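Local coordinates for protein chloroplastic group IIB intron splicing facilitator CRS2, chloroplastic (PDB 1RYB) that is required for the splicing of group IIB introns in chloroplasts, working in complexes with CAF1 or CAF2, and lacks peptidyl-tRNA hydrolase activity despite its hydrolase fold, at residues H35-G38 / F39-V42. Numbering follows the deposited sequence.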
loop_
_atom_site.group_PDB
_atom_site.type_symbol
_atom_site.label_atom_id
_atom_site.label_comp_id
_atom_site.label_asym_id
_atom_site.label_seq_id
_atom_site.Cartn_x
_atom_site.Cartn_y
_atom_site.Cartn_z
ATOM N N HIS A 35 7.675 -8.089 -1.086
ATOM C CA HIS A 35 7.462 -6.818 -1.795
ATOM C C HIS A 35 6.007 -6.643 -2.277
ATOM O O HIS A 35 5.652 -5.562 -2.741
ATOM C CB HIS A 35 8.400 -6.790 -3.025
ATOM C CG HIS A 35 9.068 -5.460 -3.382
ATOM N ND1 HIS A 35 9.297 -4.492 -2.466
ATOM C CD2 HIS A 35 9.583 -5.052 -4.560
ATOM C CE1 HIS A 35 9.915 -3.500 -3.070
ATOM N NE2 HIS A 35 10.073 -3.807 -4.353
ATOM N N ASN A 36 5.172 -7.665 -2.178
ATOM C CA ASN A 36 3.756 -7.555 -2.539
ATOM C C ASN A 36 2.838 -7.400 -1.352
ATOM O O ASN A 36 1.645 -7.467 -1.496
ATOM C CB ASN A 36 3.297 -8.816 -3.286
ATOM C CG ASN A 36 3.464 -8.624 -4.791
ATOM O OD1 ASN A 36 4.375 -7.948 -5.279
ATOM N ND2 ASN A 36 2.512 -9.102 -5.559
ATOM N N VAL A 37 3.359 -7.247 -0.115
ATOM C CA VAL A 37 2.468 -7.191 1.005
ATOM C C VAL A 37 1.484 -6.035 0.915
ATOM O O VAL A 37 0.437 -6.116 1.501
ATOM C CB VAL A 37 3.264 -7.232 2.337
ATOM C CG1 VAL A 37 4.064 -5.951 2.603
ATOM C CG2 VAL A 37 2.430 -7.644 3.566
ATOM N N GLY A 38 1.850 -4.942 0.259
ATOM C CA GLY A 38 0.859 -3.889 0.077
ATOM C C GLY A 38 -0.362 -4.363 -0.681
ATOM O O GLY A 38 -1.502 -3.930 -0.443
ATOM N N PHE A 39 -0.136 -5.211 -1.637
ATOM C CA PHE A 39 -1.253 -5.834 -2.379
ATOM C C PHE A 39 -2.149 -6.649 -1.398
ATOM O O PHE A 39 -3.390 -6.605 -1.416
ATOM C CB PHE A 39 -0.691 -6.839 -3.414
ATOM C CG PHE A 39 -0.362 -6.251 -4.802
ATOM C CD1 PHE A 39 -0.285 -4.875 -5.031
ATOM C CD2 PHE A 39 -0.182 -7.123 -5.880
ATOM C CE1 PHE A 39 -0.004 -4.416 -6.323
ATOM C CE2 PHE A 39 0.093 -6.687 -7.178
ATOM C CZ PHE A 39 0.198 -5.315 -7.386
ATOM N N GLU A 40 -1.501 -7.415 -0.487
ATOM C CA GLU A 40 -2.285 -8.187 0.476
ATOM C C GLU A 40 -3.167 -7.305 1.304
ATOM O O GLU A 40 -4.298 -7.632 1.634
ATOM C CB GLU A 40 -1.339 -8.991 1.423
ATOM C CG GLU A 40 -0.530 -10.115 0.651
ATOM C CD GLU A 40 0.166 -11.026 1.646
ATOM O OE1 GLU A 40 1.332 -11.301 1.599
ATOM O OE2 GLU A 40 -0.558 -11.314 2.676
ATOM N N MET A 41 -2.613 -6.169 1.769
ATOM C CA MET A 41 -3.397 -5.254 2.627
ATOM C C MET A 41 -4.592 -4.696 1.885
ATOM O O MET A 41 -5.691 -4.650 2.418
ATOM C CB MET A 41 -2.538 -4.079 3.171
ATOM C CG MET A 41 -3.266 -3.185 4.173
ATOM S SD MET A 41 -3.595 -4.031 5.731
ATOM C CE MET A 41 -1.944 -3.995 6.503
ATOM N N VAL A 42 -4.352 -4.174 0.683
ATOM C CA VAL A 42 -5.475 -3.677 -0.085
ATOM C C VAL A 42 -6.503 -4.806 -0.420
ATOM O O VAL A 42 -7.705 -4.569 -0.441
ATOM C CB VAL A 42 -5.114 -2.767 -1.287
ATOM C CG1 VAL A 42 -4.302 -1.586 -0.789
ATOM C CG2 VAL A 42 -4.391 -3.497 -2.380
#
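F39, in the first turn of helix 37-48, meets N36, the residue at the N-cap position just before that helix. Followed outward, F39 CB lies 3.1 Å from N36 O, the carbonyl that takes weak hydrogen bonds from F39 N and E40 N. CG stands anti to the carbonyl carbon of F39 (chi1 -89°), which turns the ring back toward N36, and lies 4.1 Å from both N36 O and N36 ND2. CD2 then comes 3.4 Å from N36 ND2, and CE2 follows at 3.8 Å; amide and ring planes are 58° apart, so the amide neither stacks on the ring nor stands square to it. Beyond this, the side chain packs on K76, P77 and Q78. Past the weak first bonds, the hydrogen bond from V42 N to G38 O measures 3.1 Å at 177°. The N36 amide is held by N25, whose backbone N donates to OD1, while E40 OE2 forms a salt bridge with R172 NH1. An alanine here would probably open a gap beside the N36 amide and against K76 and P77. N36 follows H35, the proton acceptor by similarity; hydrogen bonding thus fixes its amide, the ring only packs against ND2, and the backbone carbonyl alone serves the helix start.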